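Local coordinates for protein taurocyamine kinase (Schistosoma mansoni, PDB 4WO8) that reversibly transfers phosphate between ATP and the guanidino compound taurocyamine, using magnesium as cofactor, as a member of the ATP:guanido phosphotransferase family, at residues D544-K549 and I570-S575; G488-G493 and E585-I590. The protein carries 4 engineered substitutions. All coordinates share one frame; numbering follows the deposited sequence.

Contact 1 (544-549 with 570-575) and contact 2 (488-493 with 585-590) both reach the antiparallel sheet of the second phosphagen kinase C-terminal domain, their centres about 17 Å apart and their nearest atoms about 6 Å apart. Both are largely buried. Contact 1 sets a loop that follows helix 535-543 on strand 569-573, next to the edge strand 525-529; it relies on apolar and ring contacts, with one water between polar ends. Contact 2 joins strands 480-489 and 588-595, neighbours in the middle of the sheet, and buries more surface, 395 against 225 Å², with direct backbone hydrogen bonds where contact 1 has only packing and its water.

Contact 1: D544-K549 and I570-S575; sequences DHFLFK and IFHNNS
Ile-570 and His-572, two residues apart on strand 570-573, point toward the loop 544-549 and meet its two phenylalanines. The Phe-546 and His-572 side chains run nearly perpendicular; their ring planes are inclined at 55° with centroids 5.7 Å apart, an oblique aromatic pair in which Phe-546 CD2 lies 3.8 Å from His-572 CD2. Asp-544 CB covers one face of the Phe-546 ring, 3.6 Å above its plane and displaced from the ring centre.

Ile-570 works through its CG1 branch. With CG1 anti to the carbonyl carbon (chi1 -57°), its end CD1 reaches the loop backbone, 3.5 Å from Leu-547 CA and close to the carbonyl oxygen of Phe-546. The Phe-548 and Ile-570 side chains run antiparallel alongside one another, bringing Phe-548 CD1 to 4.1 Å from Ile-570 CD1. The CB bond of Phe-548 does not point at the strand; its first torsion (chi1 62°) turns the ring so that CD1 comes nearer. Trp-581 meets the Phe-548 ring too, and Leu-579 of the same strand 578-582 touches Phe-546, Ile-570 and His-572.

The polar link is indirect. Water 1 donates to Asp-544 OD2 at 2.7 Å and lies 3.0 Å from His-572 NE2, while Lys-576 forms a salt bridge to the same carboxylate oxygen. At its other nitrogen, His-572 ND1 donates to Asn-573 O at 2.8 Å, the acceptor close to the ring plane, which limits rotation of the imidazole. His-545, predicted to bind ATP, follows helix 535-543 at positive phi in a Schellman motif, and the loop packs down directly after it. The chemistry implies that apolar packing seats this loop on the sheet, while the water joins the imidazole to a carboxylate whose effect on the histidine Lys-576 probably offsets.

Contact 2: G488-G493 and E585-I590; sequences GRSVEG and EDHMRI. Engineered in segment 488-493: Gly-493 (natural residue Asp).
Arg-489 and Met-588 form an antiparallel hydrogen-bonded pair: Arg-489 N donates to Met-588 O at 2.9 Å, and Met-588 N returns a bond to Arg-489 O at 3.1 Å. Beside them, Gly-488 and Arg-589 make a non-hydrogen-bonded pair; Arg-589, predicted to bind ATP, points to the sheet face opposite Arg-489 and Met-588.

The tight part lies on the sheet face of Arg-489 and Met-588. Met-588, bent at chi3 (-69°), brings CE to 4.0 Å from both Val-491 CG2 and Arg-489 CB, and Ile-590 CD1 reaches Arg-489 CG at 4.1 Å. Helices 502-517 and 599-614 cover this face. Past the paired strands, Val-491 N meets His-587 ND1 at 2.9 Å in a nearly straight bond (172°), the donor at the ring edge and in its plane; His-587 NE2 donates to Leu-495 O.

The less closely packed, polar side is buried too and centres on water 2, gripped by three bonds: it donates to Ser-490 OG and Asp-586 OD1 and accepts from His-587 N. Ser-490 also bonds to Ile-628 O, and Asp-586 to Cys-630 N, near the predicted active-site Cys-631. Bonds at both nitrogens fix the rotation of the imidazole, with ND1 as acceptor and NE2 as donor, consistent with a neutral histidine.

Contact 1: D544-K549 and I570-S575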
# COMPACT_ATOMS: atom_id res chain seq x y z
N ASP A 544 -11.75 -10.95 -19.88
CA ASP A 544 -12.84 -10.12 -20.39
C ASP A 544 -12.65 -8.64 -20.05
O ASP A 544 -13.41 -7.78 -20.52
CB ASP A 544 -14.19 -10.60 -19.83
CG ASP A 544 -14.61 -11.95 -20.41
OD1 ASP A 544 -14.19 -12.24 -21.55
OD2 ASP A 544 -15.35 -12.70 -19.75
N HIS A 545 -11.63 -8.34 -19.24
CA HIS A 545 -11.44 -6.99 -18.70
C HIS A 545 -12.70 -6.53 -17.98
O HIS A 545 -13.19 -5.43 -18.22
CB HIS A 545 -11.07 -6.00 -19.80
CG HIS A 545 -9.69 -6.17 -20.33
ND1 HIS A 545 -9.36 -7.15 -21.24
CD2 HIS A 545 -8.54 -5.49 -20.08
CE1 HIS A 545 -8.07 -7.07 -21.53
NE2 HIS A 545 -7.55 -6.07 -20.84
N PHE A 546 -13.24 -7.40 -17.13
CA PHE A 546 -14.43 -7.04 -16.37
C PHE A 546 -14.10 -6.81 -14.91
O PHE A 546 -14.70 -5.95 -14.27
CB PHE A 546 -15.50 -8.11 -16.49
CG PHE A 546 -16.22 -8.11 -17.81
CD1 PHE A 546 -16.01 -7.09 -18.72
CD2 PHE A 546 -17.09 -9.13 -18.14
CE1 PHE A 546 -16.67 -7.08 -19.94
CE2 PHE A 546 -17.75 -9.14 -19.35
CZ PHE A 546 -17.54 -8.11 -20.25
N LEU A 547 -13.13 -7.57 -14.40
CA LEU A 547 -12.79 -7.54 -12.98
C LEU A 547 -12.28 -6.17 -12.54
O LEU A 547 -11.58 -5.50 -13.30
CB LEU A 547 -11.74 -8.61 -12.66
CG LEU A 547 -11.45 -8.90 -11.18
CD1 LEU A 547 -12.24 -10.12 -10.71
CD2 LEU A 547 -9.95 -9.08 -10.94
N PHE A 548 -12.64 -5.75 -11.33
CA PHE A 548 -11.98 -4.60 -10.73
C PHE A 548 -11.15 -5.04 -9.52
O PHE A 548 -11.49 -6.02 -8.84
CB PHE A 548 -12.98 -3.48 -10.35
CG PHE A 548 -14.03 -3.87 -9.31
CD1 PHE A 548 -15.29 -4.31 -9.70
CD2 PHE A 548 -13.78 -3.71 -7.96
CE1 PHE A 548 -16.27 -4.63 -8.76
CE2 PHE A 548 -14.75 -4.03 -7.00
CZ PHE A 548 -16.00 -4.50 -7.41
N LYS A 549 -10.05 -4.33 -9.30
CA LYS A 549 -9.07 -4.68 -8.29
C LYS A 549 -8.92 -3.53 -7.28
O LYS A 549 -9.32 -2.40 -7.55
CB LYS A 549 -7.73 -5.00 -8.94
CG LYS A 549 -7.60 -4.44 -10.36
CD LYS A 549 -6.54 -5.16 -11.19
CE LYS A 549 -6.59 -4.71 -12.66
NZ LYS A 549 -5.47 -5.26 -13.48
N ILE A 570 -19.46 -8.75 -9.39
CA ILE A 570 -19.63 -8.44 -10.79
C ILE A 570 -20.82 -9.23 -11.31
O ILE A 570 -20.97 -10.42 -11.01
CB ILE A 570 -18.36 -8.77 -11.61
CG1 ILE A 570 -17.17 -8.02 -11.02
CG2 ILE A 570 -18.55 -8.43 -13.10
CD1 ILE A 570 -16.14 -7.59 -12.03
N PHE A 571 -21.67 -8.56 -12.07
CA PHE A 571 -22.75 -9.24 -12.76
C PHE A 571 -22.61 -8.97 -14.25
O PHE A 571 -22.26 -7.88 -14.66
CB PHE A 571 -24.11 -8.76 -12.25
CG PHE A 571 -25.29 -9.35 -13.00
CD1 PHE A 571 -25.86 -10.56 -12.60
CD2 PHE A 571 -25.82 -8.70 -14.10
CE1 PHE A 571 -26.95 -11.09 -13.28
CE2 PHE A 571 -26.91 -9.23 -14.79
CZ PHE A 571 -27.48 -10.42 -14.37
N HIS A 572 -22.85 -9.98 -15.07
CA HIS A 572 -23.02 -9.72 -16.48
C HIS A 572 -24.02 -10.71 -17.05
O HIS A 572 -24.20 -11.81 -16.53
CB HIS A 572 -21.69 -9.76 -17.26
CG HIS A 572 -20.96 -11.07 -17.19
ND1 HIS A 572 -21.43 -12.22 -17.78
CD2 HIS A 572 -19.76 -11.39 -16.65
CE1 HIS A 572 -20.57 -13.20 -17.58
NE2 HIS A 572 -19.55 -12.72 -16.90
N ASN A 573 -24.73 -10.29 -18.08
CA ASN A 573 -25.64 -11.22 -18.72
C ASN A 573 -24.80 -12.24 -19.49
O ASN A 573 -23.56 -12.13 -19.58
CB ASN A 573 -26.64 -10.48 -19.61
CG ASN A 573 -25.99 -9.73 -20.75
OD1 ASN A 573 -24.76 -9.65 -20.86
ND2 ASN A 573 -26.83 -9.14 -21.60
N ASN A 574 -25.47 -13.25 -20.02
CA ASN A 574 -24.79 -14.33 -20.71
C ASN A 574 -23.99 -13.83 -21.92
O ASN A 574 -22.88 -14.30 -22.15
CB ASN A 574 -25.81 -15.39 -21.11
CG ASN A 574 -26.89 -15.60 -20.03
OD1 ASN A 574 -28.08 -15.42 -20.27
ND2 ASN A 574 -26.45 -15.99 -18.83
N SER A 575 -24.52 -12.84 -22.64
CA SER A 575 -23.85 -12.26 -23.82
C SER A 575 -22.67 -11.33 -23.55
O SER A 575 -21.96 -10.92 -24.49
CB SER A 575 -24.87 -11.49 -24.65
OG SER A 575 -25.80 -12.37 -25.23
O HOH W 1 -16.81 -13.72 -17.75

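Contact 2: G488-G493 and E585-I590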
# COMPACT_ATOMS: atom_id res chain seq x y z
N GLY A 488 -23.90 5.58 -12.94
CA GLY A 488 -23.65 5.26 -11.55
C GLY A 488 -24.97 5.38 -10.83
O GLY A 488 -25.82 6.18 -11.23
N ARG A 489 -25.17 4.59 -9.78
CA ARG A 489 -26.39 4.69 -8.99
C ARG A 489 -26.06 4.45 -7.53
O ARG A 489 -25.24 3.60 -7.20
CB ARG A 489 -27.46 3.68 -9.45
CG ARG A 489 -28.18 4.02 -10.77
CD ARG A 489 -29.04 5.30 -10.61
NE ARG A 489 -29.81 5.60 -11.81
CZ ARG A 489 -29.39 6.35 -12.83
NH1 ARG A 489 -28.18 6.90 -12.80
NH2 ARG A 489 -30.17 6.55 -13.87
N SER A 490 -26.70 5.22 -6.66
CA SER A 490 -26.65 4.98 -5.23
C SER A 490 -27.99 4.43 -4.78
O SER A 490 -29.03 4.76 -5.36
CB SER A 490 -26.32 6.26 -4.45
OG SER A 490 -25.07 6.77 -4.86
N VAL A 491 -27.96 3.58 -3.76
CA VAL A 491 -29.16 3.03 -3.15
C VAL A 491 -29.49 3.84 -1.89
O VAL A 491 -28.61 4.13 -1.06
CB VAL A 491 -28.96 1.53 -2.80
CG1 VAL A 491 -30.21 0.94 -2.10
CG2 VAL A 491 -28.58 0.73 -4.06
N GLU A 492 -30.75 4.25 -1.77
CA GLU A 492 -31.19 5.03 -0.61
C GLU A 492 -31.00 4.23 0.66
O GLU A 492 -31.23 3.02 0.68
CB GLU A 492 -32.67 5.42 -0.74
CG GLU A 492 -32.94 6.57 -1.70
CD GLU A 492 -34.37 7.09 -1.58
OE1 GLU A 492 -35.15 6.48 -0.82
OE2 GLU A 492 -34.70 8.09 -2.26
N GLY A 493 -30.58 4.91 1.72
CA GLY A 493 -30.49 4.27 3.02
C GLY A 493 -29.16 3.59 3.31
O GLY A 493 -29.02 2.93 4.34
N GLU A 585 -16.88 2.08 -6.59
CA GLU A 585 -16.84 3.46 -6.10
C GLU A 585 -18.24 3.91 -5.72
O GLU A 585 -18.46 4.48 -4.64
CB GLU A 585 -16.26 4.42 -7.15
CG GLU A 585 -16.25 5.87 -6.69
CD GLU A 585 -15.49 6.77 -7.64
OE1 GLU A 585 -14.24 6.68 -7.66
OE2 GLU A 585 -16.14 7.56 -8.38
N ASP A 586 -19.19 3.67 -6.61
CA ASP A 586 -20.59 3.88 -6.27
C ASP A 586 -21.17 2.53 -5.86
O ASP A 586 -20.51 1.50 -6.05
CB ASP A 586 -21.35 4.49 -7.46
CG ASP A 586 -21.03 5.96 -7.65
OD1 ASP A 586 -21.21 6.72 -6.67
OD2 ASP A 586 -20.59 6.35 -8.76
N HIS A 587 -22.38 2.53 -5.28
CA HIS A 587 -23.10 1.28 -5.00
C HIS A 587 -23.23 0.41 -6.24
O HIS A 587 -23.00 -0.79 -6.18
CB HIS A 587 -24.48 1.58 -4.40
CG HIS A 587 -24.42 2.16 -3.02
ND1 HIS A 587 -25.42 2.96 -2.50
CD2 HIS A 587 -23.47 2.07 -2.06
CE1 HIS A 587 -25.08 3.32 -1.27
NE2 HIS A 587 -23.91 2.80 -0.98
N MET A 588 -23.59 1.02 -7.37
CA MET A 588 -23.59 0.31 -8.65
C MET A 588 -23.03 1.15 -9.78
O MET A 588 -23.23 2.37 -9.83
CB MET A 588 -25.00 -0.14 -9.03
CG MET A 588 -25.55 -1.26 -8.19
SD MET A 588 -27.29 -1.52 -8.60
CE MET A 588 -28.01 -0.02 -7.96
N ARG A 589 -22.31 0.50 -10.68
CA ARG A 589 -22.06 1.03 -12.00
C ARG A 589 -22.78 0.09 -12.94
O ARG A 589 -22.54 -1.12 -12.91
CB ARG A 589 -20.56 1.12 -12.33
CG ARG A 589 -20.27 1.82 -13.68
CD ARG A 589 -18.78 1.85 -14.04
NE ARG A 589 -18.00 2.55 -13.02
CZ ARG A 589 -17.81 3.86 -13.00
NH1 ARG A 589 -18.32 4.63 -13.95
NH2 ARG A 589 -17.09 4.42 -12.03
N ILE A 590 -23.69 0.62 -13.74
CA ILE A 590 -24.53 -0.19 -14.61
C ILE A 590 -24.14 0.11 -16.05
O ILE A 590 -24.16 1.26 -16.47
CB ILE A 590 -26.03 0.12 -14.36
CG1 ILE A 590 -26.39 -0.16 -12.88
CG2 ILE A 590 -26.93 -0.69 -15.27
CD1 ILE A 590 -27.77 0.36 -12.48
O HOH W 2 -22.90 5.22 -4.35